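Local coordinates for putative integron gene cassette protein (PDB 3FUY) that is of unknown function but is encoded by a mobile integron gene cassette from a salt-marsh metagenome and assembles with further copies of itself, at residues G51-P56 and I99-T104; R93-D98 and D112-T117; N106-V111 and Q152-L157. All coordinates share one frame; numbering follows the deposited sequence.

Overall arrangement
All three contacts reach the same mixed sheet. Contacts 1 and 2 share strand 91-100: contact 1 lies at its C-terminal end, about 19 Å from the centre of the chain, whereas contact 2 is buried about 6 Å from it. Their centres stand about 23 Å apart, yet Gly51 of contact 1 and Asp98 of contact 2 meet. Contacts 2 and 3 share strand 106-116, with centres only about 9 Å apart, and pair it with a neighbour on each flank, 91-100 and 150-160. Contact 1 joins contact 3, about 16 Å away, through the backbones of Asp100 and Asn106. Contact 1 alone of the three meets the second subunit.

Contact 1. Residues G51-P56 and I99-T104; sequences GRTGFP and IDDKHT
Arg52 reaches across to Asp100 with an extended side chain, its CG anti to the backbone N (chi1 -163°). NH1 of Arg52 gives a hydrogen bond of 2.9 Å to OD2 of Asp100, part of a salt bridge. The bond uses the syn lone pair of OD2 and lies near the guanidinium plane, although the guanidinium and carboxylate planes stand 82° apart. Lys102 crosses Arg52 at about a right angle and lays its CD over one guanidinium face, 3.7 Å from NE of Arg52, so the lysine contributes its aliphatic stem there.

Thr53 makes the second polar link. OG1 of Thr53 donates to the syn lone pair of OD1 of Asp101 at 2.6 Å, while its CG2 presses to 3.4 Å from CA of Lys102, tighter than usual for two carbons. Chi1 of 59° sets OG1 between the backbone N and carbonyl carbon, where it also accepts from N of Phe55. One water accepts from the N atoms of Thr53 and Asp101 and donates to O of Ile99 at 2.7 Å, tying the two backbones together.

His103 lies near the arginine, but its ND1 bonds to Asp165 of the second subunit, and the Phe55 ring meets His168 of that subunit. Two side-chain-capped turns complete the arrangement: an ST turn at Thr53 and, where OD1 of Asp100 takes the N-H of Lys102, an Asx turn closing the end of strand 91-100.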
# COMPACT_ATOMS: atom_id res chain seq x y z
N GLY B 51 -12.66 -6.18 -10.42
CA GLY B 51 -13.59 -5.12 -10.76
C GLY B 51 -15.07 -5.45 -10.63
O GLY B 51 -15.83 -4.71 -10.02
N ARG B 52 -15.48 -6.58 -11.21
CA ARG B 52 -16.91 -6.86 -11.30
C ARG B 52 -17.55 -7.18 -9.95
O ARG B 52 -18.60 -6.63 -9.61
CB ARG B 52 -17.19 -7.99 -12.30
CG ARG B 52 -18.67 -8.03 -12.74
CD ARG B 52 -18.88 -8.97 -13.92
NE ARG B 52 -20.30 -9.22 -14.20
CZ ARG B 52 -20.75 -10.24 -14.93
NH1 ARG B 52 -19.89 -11.11 -15.45
NH2 ARG B 52 -22.06 -10.40 -15.13
N THR B 53 -16.92 -8.06 -9.18
CA THR B 53 -17.48 -8.51 -7.92
C THR B 53 -17.03 -7.68 -6.72
O THR B 53 -17.71 -7.66 -5.68
CB THR B 53 -17.03 -9.93 -7.62
OG1 THR B 53 -15.60 -9.95 -7.56
CG2 THR B 53 -17.53 -10.90 -8.70
N GLY B 54 -15.87 -7.05 -6.84
CA GLY B 54 -15.24 -6.35 -5.73
C GLY B 54 -14.79 -7.33 -4.66
O GLY B 54 -14.63 -6.95 -3.51
N PHE B 55 -14.58 -8.58 -5.04
CA PHE B 55 -14.16 -9.60 -4.10
C PHE B 55 -12.67 -9.38 -3.79
O PHE B 55 -11.95 -8.82 -4.61
CB PHE B 55 -14.36 -11.01 -4.64
CG PHE B 55 -15.82 -11.41 -4.83
CD1 PHE B 55 -16.84 -10.66 -4.30
CD2 PHE B 55 -16.14 -12.58 -5.50
CE1 PHE B 55 -18.18 -11.04 -4.47
CE2 PHE B 55 -17.46 -12.98 -5.68
CZ PHE B 55 -18.48 -12.20 -5.16
N PRO B 56 -12.22 -9.78 -2.59
CA PRO B 56 -10.81 -9.59 -2.21
C PRO B 56 -9.90 -10.40 -3.13
O PRO B 56 -10.17 -11.58 -3.40
CB PRO B 56 -10.73 -10.16 -0.79
CG PRO B 56 -12.13 -10.41 -0.35
CD PRO B 56 -12.99 -10.52 -1.57
N ILE B 99 -9.88 -8.54 -13.12
CA ILE B 99 -10.46 -9.87 -13.05
C ILE B 99 -11.97 -9.82 -12.81
O ILE B 99 -12.44 -9.13 -11.92
CB ILE B 99 -9.79 -10.71 -11.94
CG1 ILE B 99 -8.32 -10.96 -12.28
CG2 ILE B 99 -10.55 -12.03 -11.74
CD1 ILE B 99 -7.65 -11.89 -11.32
N ASP B 100 -12.71 -10.58 -13.62
CA ASP B 100 -14.14 -10.83 -13.41
C ASP B 100 -14.31 -12.25 -12.93
O ASP B 100 -14.23 -13.20 -13.71
CB ASP B 100 -14.88 -10.64 -14.74
CG ASP B 100 -16.35 -11.09 -14.68
OD1 ASP B 100 -16.80 -11.68 -13.67
OD2 ASP B 100 -17.05 -10.84 -15.67
N ASP B 101 -14.56 -12.41 -11.64
CA ASP B 101 -14.75 -13.73 -11.06
C ASP B 101 -16.20 -13.97 -10.59
O ASP B 101 -16.44 -14.73 -9.65
CB ASP B 101 -13.76 -13.97 -9.91
CG ASP B 101 -13.83 -12.91 -8.81
OD1 ASP B 101 -14.49 -11.85 -9.01
OD2 ASP B 101 -13.20 -13.13 -7.75
N LYS B 102 -17.15 -13.32 -11.24
CA LYS B 102 -18.54 -13.43 -10.80
C LYS B 102 -19.12 -14.81 -11.11
O LYS B 102 -19.41 -15.59 -10.20
CB LYS B 102 -19.40 -12.31 -11.37
CG LYS B 102 -20.85 -12.35 -10.88
CD LYS B 102 -21.58 -11.08 -11.28
CE LYS B 102 -22.92 -10.97 -10.58
NZ LYS B 102 -23.57 -9.67 -10.89
N HIS B 103 -19.28 -15.12 -12.39
CA HIS B 103 -19.79 -16.43 -12.80
C HIS B 103 -18.68 -17.37 -13.24
O HIS B 103 -18.52 -18.45 -12.68
CB HIS B 103 -20.87 -16.29 -13.87
CG HIS B 103 -22.01 -15.42 -13.47
ND1 HIS B 103 -22.77 -15.67 -12.34
CD2 HIS B 103 -22.52 -14.30 -14.03
CE1 HIS B 103 -23.69 -14.74 -12.23
NE2 HIS B 103 -23.57 -13.90 -13.24
N THR B 104 -17.91 -16.97 -14.24
CA THR B 104 -16.71 -17.71 -14.61
C THR B 104 -15.49 -16.85 -14.35
O THR B 104 -15.61 -15.65 -14.05
CB THR B 104 -16.70 -18.07 -16.08
OG1 THR B 104 -17.00 -16.89 -16.84
CG2 THR B 104 -17.72 -19.16 -16.38
O HOH W 1 -14.04 -7.12 -13.81
O HOH W 2 -14.66 -9.37 -10.48

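Contact 2. Residues R93-D98 and D112-T117; sequences RIRCVD and DLIVGT
Arg95 grips Asp112 side-on, with NE and NH2 both directed at the single oxygen OD2. NE of Arg95 lies 2.8 Å and NH2 3.0 Å from OD2 of Asp112. Both donors approach from the same face of the carboxylate: NE comes from above its plane and NH2 from the anti side, tilted out of it. The guanidinium and carboxylate planes are 80° apart, yet OD2 lies near the former. A bend at chi2 (-56°) turns the arginine chain toward its partner, and CB of Arg93 rests over one guanidinium face.

The tight part continues in the backbone, antiparallel with a twist (N-to-C directions 143° apart). Arg93 and Asp112 form an antiparallel hydrogen-bonded pair, with N of Arg93 2.9 Å from O of Asp112 and N of Asp112 2.8 Å from O of Arg93. Beyond this pair the contact loosens: CD1 of Ile114 reaches the guanidinium edge at 3.8 Å from NH2 of Arg95. From the pair the segments run away from each other along the ladder, leaving 115-117 distant from 93-98. A classic beta bulge places Arg95 and Cys96 opposite Tyr110.

Further polar partners surround the pair. Arg158 adds a salt bridge to OD2 of Asp112, Arg95 also bonds to O of Pro169, and Asp170 pairs with both Arg93 and Arg95. Such a buried network would be expected to stabilise the ionised carboxylate and tie the C-terminal segment to the sheet.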
# COMPACT_ATOMS: atom_id res chain seq x y z
N ARG B 93 3.45 -2.41 -22.94
CA ARG B 93 3.54 -2.33 -21.48
C ARG B 93 2.22 -2.70 -20.83
O ARG B 93 1.16 -2.24 -21.25
CB ARG B 93 3.92 -0.90 -21.06
CG ARG B 93 5.16 -0.36 -21.75
CD ARG B 93 6.41 -1.20 -21.43
NE ARG B 93 6.67 -1.32 -19.99
CZ ARG B 93 7.72 -1.96 -19.48
NH1 ARG B 93 8.62 -2.50 -20.29
NH2 ARG B 93 7.89 -2.04 -18.17
N ILE B 94 2.27 -3.54 -19.80
CA ILE B 94 1.04 -3.88 -19.11
C ILE B 94 0.66 -2.72 -18.16
O ILE B 94 1.54 -2.02 -17.65
CB ILE B 94 1.15 -5.21 -18.35
CG1 ILE B 94 -0.22 -5.72 -17.94
CG2 ILE B 94 2.08 -5.08 -17.12
CD1 ILE B 94 -0.22 -7.19 -17.49
N ARG B 95 -0.63 -2.50 -17.96
CA ARG B 95 -1.06 -1.47 -17.01
C ARG B 95 -1.90 -2.05 -15.90
O ARG B 95 -1.68 -1.78 -14.72
CB ARG B 95 -1.87 -0.37 -17.73
CG ARG B 95 -1.09 0.36 -18.79
CD ARG B 95 0.20 0.98 -18.26
NE ARG B 95 0.89 1.67 -19.34
CZ ARG B 95 2.21 1.82 -19.44
NH1 ARG B 95 3.03 1.33 -18.51
NH2 ARG B 95 2.70 2.46 -20.49
N CYS B 96 -2.87 -2.88 -16.28
CA CYS B 96 -3.85 -3.36 -15.32
C CYS B 96 -4.36 -4.73 -15.74
O CYS B 96 -4.51 -5.02 -16.93
CB CYS B 96 -5.02 -2.36 -15.22
SG CYS B 96 -6.43 -2.91 -14.22
N VAL B 97 -4.62 -5.57 -14.76
CA VAL B 97 -5.35 -6.81 -14.99
C VAL B 97 -6.61 -6.68 -14.17
O VAL B 97 -6.56 -6.62 -12.94
CB VAL B 97 -4.56 -8.05 -14.53
CG1 VAL B 97 -5.43 -9.30 -14.65
CG2 VAL B 97 -3.28 -8.19 -15.33
N ASP B 98 -7.74 -6.61 -14.86
CA ASP B 98 -9.04 -6.55 -14.21
C ASP B 98 -9.71 -7.92 -14.28
O ASP B 98 -10.06 -8.41 -15.37
CB ASP B 98 -9.90 -5.46 -14.86
CG ASP B 98 -11.19 -5.21 -14.10
OD1 ASP B 98 -11.59 -6.08 -13.31
OD2 ASP B 98 -11.80 -4.14 -14.28
N ASP B 112 -0.52 -0.76 -22.99
CA ASP B 112 -0.25 0.41 -23.82
C ASP B 112 0.71 -0.04 -24.90
O ASP B 112 1.66 -0.78 -24.61
CB ASP B 112 0.46 1.52 -23.01
CG ASP B 112 -0.48 2.35 -22.13
OD1 ASP B 112 -1.71 2.10 -22.09
OD2 ASP B 112 0.02 3.28 -21.45
N LEU B 113 0.49 0.39 -26.14
CA LEU B 113 1.49 0.25 -27.19
C LEU B 113 2.09 1.63 -27.42
O LEU B 113 1.38 2.58 -27.78
CB LEU B 113 0.88 -0.27 -28.50
CG LEU B 113 1.87 -0.42 -29.67
CD1 LEU B 113 2.71 -1.68 -29.53
CD2 LEU B 113 1.14 -0.42 -31.02
N ILE B 114 3.39 1.76 -27.21
CA ILE B 114 4.06 3.05 -27.38
C ILE B 114 4.98 3.03 -28.59
O ILE B 114 5.94 2.28 -28.63
CB ILE B 114 4.86 3.45 -26.11
CG1 ILE B 114 3.98 3.33 -24.86
CG2 ILE B 114 5.40 4.87 -26.25
CD1 ILE B 114 4.75 3.52 -23.54
N VAL B 115 4.67 3.86 -29.59
CA VAL B 115 5.53 4.02 -30.76
C VAL B 115 6.20 5.39 -30.75
O VAL B 115 5.77 6.29 -30.04
CB VAL B 115 4.77 3.82 -32.10
CG1 VAL B 115 4.21 2.41 -32.20
CG2 VAL B 115 3.67 4.85 -32.25
N GLY B 116 7.27 5.53 -31.53
CA GLY B 116 8.01 6.79 -31.56
C GLY B 116 7.23 7.85 -32.32
O GLY B 116 6.59 7.56 -33.32
N THR B 117 7.28 9.09 -31.83
CA THR B 117 6.59 10.20 -32.48
C THR B 117 6.90 10.26 -33.98
O THR B 117 6.07 10.71 -34.78
CB THR B 117 6.93 11.56 -31.84
OG1 THR B 117 8.35 11.66 -31.67
CG2 THR B 117 6.27 11.71 -30.48

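Contact 3. Residues N106-V111 and Q152-L157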
# COMPACT_ATOMS: atom_id res chain seq x y z
N ASN B 106 -12.63 -14.78 -15.60
CA ASN B 106 -12.19 -13.99 -16.74
C ASN B 106 -11.25 -12.86 -16.33
O ASN B 106 -11.27 -12.38 -15.18
CB ASN B 106 -13.40 -13.39 -17.44
CG ASN B 106 -14.51 -14.41 -17.64
OD1 ASN B 106 -15.30 -14.67 -16.73
ND2 ASN B 106 -14.53 -15.02 -18.81
N ALA B 107 -10.42 -12.43 -17.28
CA ALA B 107 -9.58 -11.26 -17.05
C ALA B 107 -9.51 -10.35 -18.27
O ALA B 107 -9.47 -10.82 -19.41
CB ALA B 107 -8.15 -11.68 -16.61
N MSE B 108 -9.48 -9.06 -18.00
CA MSE B 108 -9.22 -8.07 -19.03
C MSE B 108 -7.85 -7.42 -18.76
O MSE B 108 -7.64 -6.79 -17.72
CB MSE B 108 -10.33 -7.01 -19.03
CG MSE B 108 -10.11 -5.88 -20.02
SE MSE B 108 -10.24 -6.44 -21.89
CE MSE B 108 -12.16 -6.84 -21.97
N VAL B 109 -6.92 -7.59 -19.69
CA VAL B 109 -5.58 -7.01 -19.58
C VAL B 109 -5.45 -5.72 -20.38
O VAL B 109 -5.58 -5.74 -21.60
CB VAL B 109 -4.51 -7.99 -20.08
CG1 VAL B 109 -3.11 -7.39 -19.81
CG2 VAL B 109 -4.67 -9.35 -19.40
N TYR B 110 -5.20 -4.61 -19.69
CA TYR B 110 -4.98 -3.32 -20.34
C TYR B 110 -3.50 -3.09 -20.59
O TYR B 110 -2.70 -3.10 -19.64
CB TYR B 110 -5.50 -2.18 -19.44
CG TYR B 110 -6.97 -2.24 -19.21
CD1 TYR B 110 -7.50 -2.97 -18.16
CD2 TYR B 110 -7.85 -1.59 -20.08
CE1 TYR B 110 -8.87 -3.05 -17.97
CE2 TYR B 110 -9.20 -1.66 -19.90
CZ TYR B 110 -9.71 -2.38 -18.85
OH TYR B 110 -11.07 -2.42 -18.67
N VAL B 111 -3.15 -2.89 -21.85
CA VAL B 111 -1.77 -2.70 -22.25
C VAL B 111 -1.69 -1.40 -23.02
O VAL B 111 -2.69 -0.96 -23.59
CB VAL B 111 -1.27 -3.86 -23.14
CG1 VAL B 111 -1.45 -5.18 -22.43
CG2 VAL B 111 -2.05 -3.89 -24.48
N GLN B 152 -9.03 -11.50 -22.24
CA GLN B 152 -9.15 -10.57 -23.35
C GLN B 152 -8.21 -9.41 -23.06
O GLN B 152 -7.77 -9.22 -21.92
CB GLN B 152 -10.58 -10.03 -23.46
CG GLN B 152 -11.65 -11.11 -23.57
CD GLN B 152 -11.55 -11.93 -24.85
OE1 GLN B 152 -11.05 -11.47 -25.87
NE2 GLN B 152 -12.06 -13.16 -24.79
N PHE B 153 -7.91 -8.60 -24.07
CA PHE B 153 -7.12 -7.40 -23.79
C PHE B 153 -7.63 -6.16 -24.51
O PHE B 153 -8.39 -6.25 -25.47
CB PHE B 153 -5.62 -7.63 -24.09
CG PHE B 153 -5.29 -7.69 -25.55
CD1 PHE B 153 -4.72 -6.60 -26.19
CD2 PHE B 153 -5.53 -8.83 -26.28
CE1 PHE B 153 -4.41 -6.66 -27.55
CE2 PHE B 153 -5.22 -8.90 -27.64
CZ PHE B 153 -4.66 -7.81 -28.27
N GLU B 154 -7.21 -5.00 -24.01
CA GLU B 154 -7.43 -3.73 -24.69
C GLU B 154 -6.10 -3.03 -24.80
O GLU B 154 -5.33 -2.95 -23.83
CB GLU B 154 -8.39 -2.83 -23.90
CG GLU B 154 -9.86 -3.13 -24.09
CD GLU B 154 -10.75 -2.04 -23.50
OE1 GLU B 154 -10.25 -0.91 -23.32
OE2 GLU B 154 -11.94 -2.32 -23.22
N MSE B 155 -5.83 -2.50 -25.99
CA MSE B 155 -4.57 -1.85 -26.27
C MSE B 155 -4.73 -0.35 -26.56
O MSE B 155 -5.35 0.04 -27.56
CB MSE B 155 -3.91 -2.53 -27.46
CG MSE B 155 -2.58 -1.93 -27.85
SE MSE B 155 -1.66 -3.13 -29.10
CE MSE B 155 -2.45 -4.77 -28.51
N LYS B 156 -4.18 0.47 -25.69
CA LYS B 156 -4.17 1.91 -25.88
C LYS B 156 -2.93 2.28 -26.68
O LYS B 156 -1.85 1.70 -26.46
CB LYS B 156 -4.17 2.62 -24.51
CG LYS B 156 -4.30 4.12 -24.59
CD LYS B 156 -4.23 4.78 -23.22
CE LYS B 156 -5.40 4.39 -22.34
NZ LYS B 156 -5.21 4.90 -20.95
N LEU B 157 -3.07 3.21 -27.61
CA LEU B 157 -1.95 3.62 -28.44
C LEU B 157 -1.39 4.97 -27.99
O LEU B 157 -2.14 5.91 -27.72
CB LEU B 157 -2.37 3.70 -29.91
CG LEU B 157 -3.23 2.53 -30.41
CD1 LEU B 157 -3.87 2.84 -31.78
CD2 LEU B 157 -2.39 1.27 -30.48
O HOH W 3 -13.57 -2.78 -20.93
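Residues Ala107 to Val111 pair with Gln152 to Lys156 as parallel strands, their N-to-C directions 19° apart. Five backbone hydrogen bonds alternate along the ladder. N of Gln152 donates to O of Ala107 at 2.9 Å, and N of Val109 donates to O of Gln152. N of Glu154 meets O of Val109 at 3.0 Å; N of Val111 bonds to O of Glu154, and N of Lys156 to O of Val111. CA-H...O contacts supplement these bonds, among them CA of Met155 to O of Val111 at 3.4 Å.

Apolar packing dominates the face bearing Val109, Val111, Phe153 and Met155. CG2 of Val111 falls between backbone N and carbonyl carbon, which brings that methyl to 3.8 Å from CB of Met155 and 4.2 Å from CD1 of Phe153. CB of Val109 faces CB of Phe153 at 4.2 Å.

Longer side chains run over the other face, that of Met108, Tyr110, Gln152 and Glu154. The bend at chi2 (68°) of Met108, a selenomethionine, brings SE over the neighbouring strand to 4.0 Å from CG of Glu154, and a further bend at chi3 carries CE to CB of Gln152. The Glu154 chain runs alongside the tyrosine ring, OE1 of Glu154 lying closest to CE2 of Tyr110, with ring and carboxylate planes 71° apart. A water donates to OE2 of Glu154 at 2.8 Å and contacts the tyrosine hydroxyl weakly.

Strand 150-160 is outermost on this side of the sheet within the chain, and helix 121-138 makes the beta-alpha-beta crossover to it from strand 106-116. Leu135 of that helix packs on Phe153 and Met155, whereas Phe178 of the C-terminal segment meets the Tyr110 ring and strand 91-100 flanks 106-116 on its other edge.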